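Uncharacterized protein (Leishmania major, PDB 2B4W) is of unknown function but belongs to the DUF1861 family, whose clan of beta-fructosidase-like proteins hints at a role in carbohydrate chemistry. Local coordinates at residues A[20-25]-A[43-48]; A[50-55]-A[285-290]; A[193-196]-A[202-205]; A[267-272]-A[301-306]. One frame throughout, in Å; residues are numbered along the deposited sequence.

Contact 1. Residues A[20-25]-A[43-48]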
loop_
_atom_site.group_PDB
_atom_site.type_symbol
_atom_site.label_atom_id
_atom_site.label_comp_id
_atom_site.label_asym_id
_atom_site.label_seq_id
_atom_site.Cartn_x
_atom_site.Cartn_y
_atom_site.Cartn_z
ATOM N N LEU A 20 12.232 6.733 7.167
ATOM C CA LEU A 20 12.022 8.054 6.592
ATOM C C LEU A 20 11.997 9.075 7.733
ATOM O O LEU A 20 11.589 8.731 8.842
ATOM C CB LEU A 20 10.715 8.184 5.809
ATOM C CG LEU A 20 10.458 7.158 4.703
ATOM C CD1 LEU A 20 9.465 7.673 3.672
ATOM C CD2 LEU A 20 11.767 6.768 4.048
ATOM N N THR A 21 12.421 10.285 7.426
ATOM C CA THR A 21 12.314 11.396 8.365
ATOM C C THR A 21 11.246 12.329 7.787
ATOM O O THR A 21 11.239 12.557 6.571
ATOM C CB THR A 21 13.596 12.206 8.626
ATOM O OG1 THR A 21 13.993 12.877 7.425
ATOM C CG2 THR A 21 14.730 11.303 9.059
ATOM N N PHE A 22 10.337 12.804 8.618
ATOM C CA PHE A 22 9.248 13.676 8.204
ATOM C C PHE A 22 9.346 14.999 8.977
ATOM O O PHE A 22 9.633 14.929 10.167
ATOM C CB PHE A 22 7.867 13.057 8.416
ATOM C CG PHE A 22 7.616 11.811 7.590
ATOM C CD1 PHE A 22 7.962 10.559 8.061
ATOM C CD2 PHE A 22 7.043 11.918 6.344
ATOM C CE1 PHE A 22 7.718 9.443 7.282
ATOM C CE2 PHE A 22 6.792 10.806 5.570
ATOM C CZ PHE A 22 7.141 9.555 6.028
ATOM N N LYS A 23 9.124 16.116 8.302
ATOM C CA LYS A 23 9.171 17.468 8.826
ATOM C C LYS A 23 7.876 18.215 8.585
ATOM O O LYS A 23 7.159 18.010 7.619
ATOM C CB LYS A 23 10.326 18.267 8.230
ATOM C CG LYS A 23 11.713 17.758 8.573
ATOM C CD LYS A 23 12.723 18.225 7.525
ATOM C CE LYS A 23 13.875 18.953 8.208
ATOM N NZ LYS A 23 14.489 18.091 9.263
ATOM N N GLY A 24 7.633 19.117 9.524
ATOM C CA GLY A 24 6.426 19.903 9.562
ATOM C C GLY A 24 5.305 19.146 10.262
ATOM O O GLY A 24 4.150 19.580 10.257
ATOM N N VAL A 25 5.575 17.989 10.873
ATOM C CA VAL A 25 4.484 17.379 11.656
ATOM C C VAL A 25 5.006 16.939 13.012
ATOM O O VAL A 25 4.721 15.835 13.478
ATOM C CB VAL A 25 3.828 16.186 10.944
ATOM C CG1 VAL A 25 3.295 16.625 9.583
ATOM C CG2 VAL A 25 4.808 15.035 10.799
ATOM N N THR A 43 9.403 14.131 -6.045
ATOM C CA THR A 43 8.963 12.923 -5.386
ATOM C C THR A 43 8.093 13.369 -4.198
ATOM O O THR A 43 8.456 14.301 -3.481
ATOM C CB THR A 43 10.148 12.077 -4.932
ATOM O OG1 THR A 43 10.855 11.582 -6.072
ATOM C CG2 THR A 43 9.696 10.848 -4.144
ATOM N N HIS A 44 6.953 12.734 -4.053
ATOM C CA HIS A 44 5.969 13.024 -3.017
ATOM C C HIS A 44 5.510 11.707 -2.376
ATOM O O HIS A 44 5.748 10.595 -2.853
ATOM C CB HIS A 44 4.758 13.730 -3.558
ATOM C CG HIS A 44 4.914 15.122 -4.049
ATOM N ND1 HIS A 44 5.384 15.420 -5.305
ATOM C CD2 HIS A 44 4.637 16.312 -3.446
ATOM C CE1 HIS A 44 5.391 16.737 -5.439
ATOM N NE2 HIS A 44 4.949 17.319 -4.333
ATOM N N ILE A 45 4.852 11.877 -1.238
ATOM C CA ILE A 45 4.269 10.747 -0.531
ATOM C C ILE A 45 3.090 11.237 0.328
ATOM O O ILE A 45 3.170 12.334 0.879
ATOM C CB ILE A 45 5.287 9.980 0.316
ATOM C CG1 ILE A 45 4.791 8.581 0.629
ATOM C CG2 ILE A 45 5.680 10.709 1.594
ATOM C CD1 ILE A 45 5.755 7.632 1.300
ATOM N N TYR A 46 2.025 10.436 0.380
ATOM C CA TYR A 46 0.978 10.682 1.369
ATOM C C TYR A 46 1.281 9.866 2.622
ATOM O O TYR A 46 1.670 8.701 2.522
ATOM C CB TYR A 46 -0.414 10.286 0.886
ATOM C CG TYR A 46 -0.918 11.092 -0.276
ATOM C CD1 TYR A 46 -1.473 12.356 -0.118
ATOM C CD2 TYR A 46 -0.834 10.547 -1.550
ATOM C CE1 TYR A 46 -1.935 13.086 -1.208
ATOM C CE2 TYR A 46 -1.286 11.264 -2.629
ATOM C CZ TYR A 46 -1.833 12.521 -2.458
ATOM O OH TYR A 46 -2.257 13.162 -3.587
ATOM N N GLY A 47 1.088 10.457 3.787
ATOM C CA GLY A 47 1.280 9.750 5.039
ATOM C C GLY A 47 0.062 9.853 5.948
ATOM O O GLY A 47 -0.720 10.805 5.928
ATOM N N ARG A 48 -0.052 8.811 6.755
ATOM C CA ARG A 48 -1.051 8.765 7.821
ATOM C C ARG A 48 -0.404 9.376 9.050
ATOM O O ARG A 48 0.671 8.912 9.473
ATOM C CB ARG A 48 -1.542 7.353 8.039
ATOM C CG ARG A 48 -2.300 7.010 9.286
ATOM C CD ARG A 48 -2.431 5.494 9.508
ATOM N NE ARG A 48 -3.358 5.234 10.575
ATOM C CZ ARG A 48 -4.066 4.214 10.949
ATOM N NH1 ARG A 48 -4.063 3.034 10.373
ATOM N NH2 ARG A 48 -4.860 4.374 12.018
#

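Contact 2. Residues A[50-55]-A[285-290]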
loop_
_atom_site.group_PDB
_atom_site.type_symbol
_atom_site.label_atom_id
_atom_site.label_comp_id
_atom_site.label_asym_id
_atom_site.label_seq_id
_atom_site.Cartn_x
_atom_site.Cartn_y
_atom_site.Cartn_z
ATOM N N GLU A 50 -0.834 10.672 12.916
ATOM C CA GLU A 50 -1.552 10.384 14.145
ATOM C C GLU A 50 -0.573 10.410 15.312
ATOM O O GLU A 50 0.588 10.012 15.207
ATOM C CB GLU A 50 -2.282 9.070 13.967
ATOM C CG GLU A 50 -3.018 8.515 15.185
ATOM C CD GLU A 50 -3.645 7.175 14.837
ATOM O OE1 GLU A 50 -2.946 6.154 14.878
ATOM O OE2 GLU A 50 -4.842 7.129 14.506
ATOM N N LYS A 51 -1.095 10.917 16.416
ATOM C CA LYS A 51 -0.507 10.917 17.745
ATOM C C LYS A 51 -0.241 9.502 18.212
ATOM O O LYS A 51 -1.068 8.595 18.094
ATOM C CB LYS A 51 -1.455 11.642 18.713
ATOM C CG LYS A 51 -1.020 13.070 18.996
ATOM C CD LYS A 51 -1.682 13.711 20.197
ATOM C CE LYS A 51 -1.696 12.947 21.495
ATOM N NZ LYS A 51 -1.103 13.603 22.691
ATOM N N ARG A 52 0.960 9.266 18.743
ATOM C CA ARG A 52 1.256 7.899 19.096
ATOM C C ARG A 52 0.376 7.359 20.226
ATOM O O ARG A 52 0.066 6.160 20.256
ATOM C CB ARG A 52 2.723 7.697 19.516
ATOM C CG ARG A 52 2.931 6.182 19.486
ATOM C CD ARG A 52 4.340 5.742 19.723
ATOM N NE ARG A 52 5.293 6.265 18.757
ATOM C CZ ARG A 52 6.607 6.237 18.932
ATOM N NH1 ARG A 52 7.121 5.709 20.035
ATOM N NH2 ARG A 52 7.380 6.746 17.985
ATOM N N ASP A 53 -0.019 8.235 21.150
ATOM C CA ASP A 53 -0.791 7.702 22.278
ATOM C C ASP A 53 -2.292 7.726 22.079
ATOM O O ASP A 53 -3.031 7.738 23.065
ATOM C CB ASP A 53 -0.455 8.492 23.549
ATOM C CG ASP A 53 -0.647 9.979 23.324
ATOM O OD1 ASP A 53 -1.250 10.308 22.283
ATOM O OD2 ASP A 53 -0.207 10.784 24.165
ATOM N N ILE A 54 -2.791 7.721 20.850
ATOM C CA ILE A 54 -4.234 7.591 20.661
ATOM C C ILE A 54 -4.553 6.836 19.376
ATOM O O ILE A 54 -3.760 6.846 18.433
ATOM C CB ILE A 54 -4.890 8.981 20.676
ATOM C CG1 ILE A 54 -6.126 9.164 19.805
ATOM C CG2 ILE A 54 -3.848 10.031 20.311
ATOM C CD1 ILE A 54 -7.256 9.956 20.414
ATOM N N TRP A 55 -5.711 6.190 19.350
ATOM C CA TRP A 55 -6.178 5.367 18.250
ATOM C C TRP A 55 -7.346 5.977 17.497
ATOM O O TRP A 55 -8.121 6.809 17.970
ATOM C CB TRP A 55 -6.527 3.971 18.826
ATOM C CG TRP A 55 -5.244 3.341 19.313
ATOM C CD1 TRP A 55 -4.527 3.658 20.430
ATOM C CD2 TRP A 55 -4.527 2.281 18.670
ATOM N NE1 TRP A 55 -3.410 2.860 20.525
ATOM C CE2 TRP A 55 -3.393 2.004 19.453
ATOM C CE3 TRP A 55 -4.751 1.545 17.506
ATOM C CZ2 TRP A 55 -2.470 1.013 19.110
ATOM C CZ3 TRP A 55 -3.837 0.566 17.173
ATOM C CH2 TRP A 55 -2.709 0.305 17.968
ATOM N N ASP A 285 3.306 0.569 13.210
ATOM C CA ASP A 285 2.222 1.533 13.237
ATOM C C ASP A 285 2.692 2.859 13.836
ATOM O O ASP A 285 1.897 3.623 14.389
ATOM C CB ASP A 285 0.974 1.053 13.983
ATOM C CG ASP A 285 0.006 0.308 13.081
ATOM O OD1 ASP A 285 0.393 -0.151 11.981
ATOM O OD2 ASP A 285 -1.174 0.153 13.450
ATOM N N SER A 286 3.985 3.132 13.709
ATOM C CA SER A 286 4.543 4.391 14.196
ATOM C C SER A 286 5.524 5.114 13.290
ATOM O O SER A 286 5.712 6.339 13.441
ATOM C CB SER A 286 5.287 4.082 15.516
ATOM O OG SER A 286 6.409 3.243 15.306
ATOM N N HIS A 287 6.183 4.401 12.376
ATOM C CA HIS A 287 7.182 4.980 11.484
ATOM C C HIS A 287 6.947 4.496 10.047
ATOM O O HIS A 287 6.126 3.614 9.811
ATOM C CB HIS A 287 8.612 4.618 11.892
ATOM C CG HIS A 287 9.111 5.126 13.212
ATOM N ND1 HIS A 287 8.575 4.691 14.412
ATOM C CD2 HIS A 287 10.083 5.992 13.569
ATOM C CE1 HIS A 287 9.189 5.270 15.437
ATOM N NE2 HIS A 287 10.118 6.073 14.957
ATOM N N GLU A 288 7.675 5.079 9.107
ATOM C CA GLU A 288 7.697 4.646 7.709
ATOM C C GLU A 288 9.124 4.226 7.371
ATOM O O GLU A 288 10.047 4.990 7.623
ATOM C CB GLU A 288 7.175 5.746 6.787
ATOM C CG GLU A 288 6.893 5.401 5.345
ATOM C CD GLU A 288 5.821 4.388 5.045
ATOM O OE1 GLU A 288 4.910 4.175 5.884
ATOM O OE2 GLU A 288 5.849 3.781 3.931
ATOM N N GLY A 289 9.272 3.020 6.820
ATOM C CA GLY A 289 10.599 2.569 6.473
ATOM C C GLY A 289 10.760 2.337 4.978
ATOM O O GLY A 289 9.801 2.214 4.209
ATOM N N ARG A 290 12.021 2.273 4.564
ATOM C CA ARG A 290 12.428 1.868 3.233
ATOM C C ARG A 290 13.598 0.878 3.326
ATOM O O ARG A 290 14.603 1.179 3.978
ATOM C CB ARG A 290 12.834 3.081 2.393
ATOM C CG ARG A 290 13.500 2.716 1.076
ATOM C CD ARG A 290 14.029 3.898 0.327
ATOM N NE ARG A 290 15.255 4.493 0.822
ATOM C CZ ARG A 290 16.477 3.979 0.711
ATOM N NH1 ARG A 290 16.731 2.824 0.128
ATOM N NH2 ARG A 290 17.532 4.625 1.209
#

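Contact 3. Residues A[193-196]-A[202-205]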
loop_
_atom_site.group_PDB
_atom_site.type_symbol
_atom_site.label_atom_id
_atom_site.label_comp_id
_atom_site.label_asym_id
_atom_site.label_seq_id
_atom_site.Cartn_x
_atom_site.Cartn_y
_atom_site.Cartn_z
ATOM N N ASN A 193 -1.675 -3.892 -0.942
ATOM C CA ASN A 193 -1.418 -2.498 -0.608
ATOM C C ASN A 193 -1.098 -1.718 -1.879
ATOM O O ASN A 193 -1.476 -0.567 -2.024
ATOM C CB ASN A 193 -0.283 -2.393 0.403
ATOM C CG ASN A 193 -0.735 -2.806 1.801
ATOM O OD1 ASN A 193 -0.578 -3.957 2.187
ATOM N ND2 ASN A 193 -1.301 -1.828 2.498
ATOM N N GLN A 194 -0.377 -2.351 -2.803
ATOM C CA GLN A 194 -0.096 -1.748 -4.099
ATOM C C GLN A 194 -0.006 -2.873 -5.136
ATOM O O GLN A 194 0.773 -3.823 -4.938
ATOM C CB GLN A 194 1.166 -0.891 -4.055
ATOM C CG GLN A 194 1.400 0.005 -5.274
ATOM C CD GLN A 194 0.431 1.168 -5.259
ATOM O OE1 GLN A 194 0.026 1.620 -4.188
ATOM N NE2 GLN A 194 0.032 1.659 -6.421
ATOM N N ALA A 195 -0.812 -2.719 -6.184
ATOM C CA ALA A 195 -0.807 -3.559 -7.373
ATOM C C ALA A 195 -0.124 -2.891 -8.566
ATOM O O ALA A 195 -0.208 -1.700 -8.847
ATOM C CB ALA A 195 -2.209 -4.005 -7.763
ATOM N N TYR A 196 0.600 -3.719 -9.313
ATOM C CA TYR A 196 1.409 -3.351 -10.458
ATOM C C TYR A 196 1.052 -4.192 -11.677
ATOM O O TYR A 196 0.813 -5.388 -11.508
ATOM C CB TYR A 196 2.905 -3.565 -10.175
ATOM C CG TYR A 196 3.378 -2.705 -9.009
ATOM C CD1 TYR A 196 3.191 -3.087 -7.700
ATOM C CD2 TYR A 196 3.998 -1.483 -9.269
ATOM C CE1 TYR A 196 3.621 -2.302 -6.641
ATOM C CE2 TYR A 196 4.422 -0.692 -8.227
ATOM C CZ TYR A 196 4.233 -1.106 -6.921
ATOM O OH TYR A 196 4.655 -0.293 -5.886
ATOM N N LYS A 202 0.059 -10.180 -16.315
ATOM C CA LYS A 202 -0.146 -10.611 -14.961
ATOM C C LYS A 202 -0.035 -9.408 -14.016
ATOM O O LYS A 202 0.382 -8.319 -14.406
ATOM C CB LYS A 202 0.859 -11.668 -14.480
ATOM C CG LYS A 202 0.875 -12.922 -15.340
ATOM C CD LYS A 202 1.381 -14.122 -14.553
ATOM C CE LYS A 202 1.309 -15.405 -15.371
ATOM N NZ LYS A 202 1.229 -15.159 -16.839
ATOM N N VAL A 203 -0.425 -9.640 -12.773
ATOM C CA VAL A 203 -0.438 -8.553 -11.795
ATOM C C VAL A 203 0.481 -8.836 -10.613
ATOM O O VAL A 203 0.304 -9.806 -9.891
ATOM C CB VAL A 203 -1.866 -8.299 -11.278
ATOM C CG1 VAL A 203 -1.849 -7.233 -10.187
ATOM C CG2 VAL A 203 -2.790 -7.889 -12.420
ATOM N N GLY A 204 1.456 -7.955 -10.449
ATOM C CA GLY A 204 2.341 -7.948 -9.318
ATOM C C GLY A 204 1.699 -7.243 -8.134
ATOM O O GLY A 204 1.437 -6.042 -8.176
ATOM N N CYS A 205 1.433 -7.980 -7.052
ATOM C CA CYS A 205 0.961 -7.306 -5.851
ATOM C C CYS A 205 1.992 -7.287 -4.728
ATOM O O CYS A 205 2.712 -8.261 -4.432
ATOM C CB CYS A 205 -0.328 -7.932 -5.312
ATOM S SG CYS A 205 -1.604 -8.224 -6.547
#

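Contact 4. Residues A[267-272]-A[301-306]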
loop_
_atom_site.group_PDB
_atom_site.type_symbol
_atom_site.label_atom_id
_atom_site.label_comp_id
_atom_site.label_asym_id
_atom_site.label_seq_id
_atom_site.Cartn_x
_atom_site.Cartn_y
_atom_site.Cartn_z
ATOM N N SER A 267 3.630 -0.333 1.902
ATOM C CA SER A 267 3.181 0.875 1.206
ATOM C C SER A 267 3.226 0.666 -0.309
ATOM O O SER A 267 2.231 0.812 -1.005
ATOM C CB SER A 267 4.026 2.076 1.613
ATOM O OG SER A 267 3.963 2.276 3.014
ATOM N N GLY A 268 4.401 0.283 -0.802
ATOM C CA GLY A 268 4.583 -0.167 -2.182
ATOM C C GLY A 268 6.048 -0.231 -2.563
ATOM O O GLY A 268 6.957 0.099 -1.782
ATOM N N ILE A 269 6.339 -0.634 -3.799
ATOM C CA ILE A 269 7.716 -0.608 -4.264
ATOM C C ILE A 269 7.959 0.460 -5.329
ATOM O O ILE A 269 7.066 0.895 -6.054
ATOM C CB ILE A 269 8.164 -1.949 -4.880
ATOM C CG1 ILE A 269 7.263 -2.302 -6.037
ATOM C CG2 ILE A 269 8.287 -3.022 -3.805
ATOM C CD1 ILE A 269 7.616 -3.540 -6.851
ATOM N N VAL A 270 9.224 0.869 -5.399
ATOM C CA VAL A 270 9.665 1.780 -6.451
ATOM C C VAL A 270 10.795 1.111 -7.238
ATOM O O VAL A 270 11.770 0.672 -6.631
ATOM C CB VAL A 270 10.140 3.120 -5.880
ATOM C CG1 VAL A 270 10.709 4.014 -6.967
ATOM C CG2 VAL A 270 9.010 3.858 -5.159
HETATM N N MSE A 271 10.678 1.030 -8.552
HETATM C CA MSE A 271 11.720 0.474 -9.410
HETATM C C MSE A 271 12.980 1.320 -9.381
HETATM O O MSE A 271 12.989 2.539 -9.537
HETATM C CB MSE A 271 11.179 0.360 -10.829
HETATM C CG MSE A 271 11.573 -0.797 -11.702
HETATM SE SE MSE A 271 11.540 -2.529 -10.847
HETATM C CE MSE A 271 13.429 -2.709 -11.174
ATOM N N ARG A 272 14.129 0.676 -9.190
ATOM C CA ARG A 272 15.385 1.422 -9.187
ATOM C C ARG A 272 16.133 1.190 -10.497
ATOM O O ARG A 272 15.843 0.192 -11.155
ATOM C CB ARG A 272 16.285 0.974 -8.037
ATOM C CG ARG A 272 15.698 1.250 -6.657
ATOM C CD ARG A 272 16.450 0.464 -5.589
ATOM N NE ARG A 272 17.871 0.760 -5.636
ATOM C CZ ARG A 272 18.590 1.585 -4.901
ATOM N NH1 ARG A 272 18.073 2.310 -3.924
ATOM N NH2 ARG A 272 19.893 1.667 -5.165
ATOM N N GLY A 301 7.992 -11.076 -15.676
ATOM C CA GLY A 301 8.069 -9.844 -16.415
ATOM C C GLY A 301 8.361 -8.641 -15.531
ATOM O O GLY A 301 8.390 -8.755 -14.310
ATOM N N THR A 302 8.591 -7.529 -16.198
ATOM C CA THR A 302 8.859 -6.205 -15.736
ATOM C C THR A 302 7.586 -5.398 -15.497
ATOM O O THR A 302 6.528 -5.647 -16.069
ATOM C CB THR A 302 9.726 -5.418 -16.755
ATOM O OG1 THR A 302 9.043 -5.312 -18.020
ATOM C CG2 THR A 302 11.038 -6.154 -17.000
ATOM N N ILE A 303 7.750 -4.390 -14.640
ATOM C CA ILE A 303 6.665 -3.453 -14.378
ATOM C C ILE A 303 6.443 -2.480 -15.541
ATOM O O ILE A 303 7.343 -1.856 -16.090
ATOM C CB ILE A 303 6.870 -2.632 -13.100
ATOM C CG1 ILE A 303 6.865 -3.526 -11.856
ATOM C CG2 ILE A 303 5.866 -1.488 -13.049
ATOM C CD1 ILE A 303 7.600 -2.954 -10.673
ATOM N N ILE A 304 5.166 -2.342 -15.902
ATOM C CA ILE A 304 4.637 -1.470 -16.924
ATOM C C ILE A 304 4.004 -0.218 -16.331
ATOM O O ILE A 304 3.118 -0.306 -15.480
ATOM C CB ILE A 304 3.560 -2.194 -17.747
ATOM C CG1 ILE A 304 4.058 -3.512 -18.338
ATOM C CG2 ILE A 304 3.015 -1.249 -18.820
ATOM C CD1 ILE A 304 4.989 -3.316 -19.513
ATOM N N GLY A 305 4.447 0.954 -16.786
ATOM C CA GLY A 305 3.832 2.177 -16.277
ATOM C C GLY A 305 4.567 2.657 -15.041
ATOM O O GLY A 305 5.534 2.046 -14.587
ATOM N N ASP A 306 4.085 3.754 -14.495
ATOM C CA ASP A 306 4.663 4.441 -13.365
ATOM C C ASP A 306 3.640 5.281 -12.604
ATOM O O ASP A 306 2.483 5.438 -12.990
ATOM C CB ASP A 306 5.834 5.298 -13.843
ATOM C CG ASP A 306 5.470 6.459 -14.732
ATOM O OD1 ASP A 306 4.462 7.150 -14.512
ATOM O OD2 ASP A 306 6.227 6.730 -15.690
#

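Contact 1. Residues A[20-25]-A[43-48]
I45 meets two side chains with two different methyl groups. Its CG2 lies 4.1 Å from CE2 of F22, at the edge of the ring and near its plane. Its CD1 lies 4.4 Å from CD1 of L20, a looser touch. I45 can serve both because CG1 runs anti to the backbone N (chi1 -160°), which, with an extended chi2, puts CD1 beside L20 and leaves CG2 for the phenyl edge. The side chains of F22 and I45 cross at about a right angle. L20 and F22 are two residues apart in the chain, so both point to strand 42-50. The closest CA atoms of the two segments, those of F22 and G47, are 9.4 Å apart, so the backbones do not meet.

Strands 16-23 and 42-50 are not partners in the sheet. Strands 59-67 and 70-73 run between them, and the sheet curls enough for the two to meet through side chains. F63 packs edge-to-face with F22. F71 touches I45, and C33 touches both I45 and F22, so the apolar cluster continues beyond the two segments. No hydrogen bond crosses between the segments. The contact is thus set by shape and the burial of hydrocarbon, with nothing directional to fix the register.

Contact 2. Residues A[50-55]-A[285-290]
R52 brings its guanidinium close to the ring of H287, yet no hydrogen bond links the two segments. The histidine stands at a classic beta bulge, where S286 and H287 both face strand 277-283 just as strand 287-293 begins. R52 comes from a type I beta turn, K51 to I54, in the loop between strands 42-50 and 59-67. The closing bond of that turn, from N of I54 to O of K51, is weak.

NH2 of R52 lies 3.5 Å from CE1 of H287, and the guanidinium and ring planes are 47° apart. NE of R52 lies 3.9 Å from CB of S286. The side chain starts extended, and a bend at chi3 (-59°) swings the guanidinium round to these two residues. Its charge is met by D29, whose OD2 forms a salt bridge with NE. D29 belongs to strand 29-31, so the arginine also ties the turn to that strand. The contact therefore joins a loop to the start of a strand some 230 residues later. OG of S286 hydrogen-bonds to the carbonyl O of E254 and also accepts from the next residue: ND1 of H287 donates to OG of S286 at 2.8 Å, the oxygen only 7° out of the ring plane.

Contact 3. Residues A[193-196]-A[202-205]
A beta hairpin joins strands 188-198 and 203-211, and Y196 and G204 form a hydrogen-bonded antiparallel pair in it. N of Y196 donates to O of G204 at 2.7 Å, in the carbonyl plane. N of G204 returns a bond to O of Y196 at 2.9 Å, and here the donor is tilted 21° from the carbonyl plane. A195 and C205 form the next, non-hydrogen-bonded pair, with CA atoms 4.4 Å apart.

The same carbonyl has other close neighbours. CA of A195 makes a CA-H...O contact with O of G204 at 3.4 Å. CD1 of Y196 lies 3.5 Å from O of G204, which is in plane at the ring edge. The ring reaches this place because CG sits beside the backbone N (chi1 -61°). On the face that carries A195, its CB touches CG1 of V203 at 4.1 Å and, more loosely, SG of C205.

F148 of strand 145-149 packs on A195, V203 and C205. On the other face, OH of Y196 bonds to the carbonyl O of I269 in strand 264-271. A classic beta bulge at N193 and Q194, both facing I206, marks a corner of the chain. Beyond the hairpin, strand 223-231 lies along strand 203-211 as the next neighbour.

Contact 4. Residues A[267-272]-A[301-306]
One methyl group of I303 touches two side chains of strand 264-271. CD1 of I303 lies 3.9 Å from CD1 of I269 and 4.0 Å from the selenium, SE, of selenomethionine M271. The side chains meet at a slant, and all the atoms involved are apolar. I303 is the residue most buried by the contact. I269 holds CG1 between its backbone N and carbonyl carbon (chi1 58°), an uncommon choice for isoleucine that places CD1 against I303. M271 is bent at chi2 and chi3, which brings SE up against the same methyl.

Around this group, Y295 packs on both M271 and I303, F297 and L279 on I269, and V277 on M271. Y196 and L198 touch I303 from strand 188-198. The backbones are held separately. V270 bonds to D278 in its own sheet. On the other side of the contact, I304 pairs with L197, and T302 is hydrogen-bonded to S199, just past the end of strand 188-198.

Strand 303-304 is a short, weakly bonded edge strand. The contact thus joins the edge of one sheet to a strand of another through side chains alone. Such sheet-to-sheet packing suits a beta-propeller, the architecture expected for this clan.

From the N terminus, contact 1 closes first, bringing strand 42-50 back to strand 16-23. Contact 2 opens just after it, at 50-55, and closes a long loop at 285-290. Contact 3 lies wholly within that loop and is a local hairpin. Contact 4 crosses contact 2: it opens at 267-272, before contact 2 closes, and ends later at 301-306. Contacts 1 and 2 share a sheet, joined by the bond of L20 N to E288 O. E288 also reaches S267, linking contact 2 to contact 4. Contacts 3 and 4, with centres about 9 Å apart, bring the late strand 303-304 and strand 264-271 to the hairpin sheet.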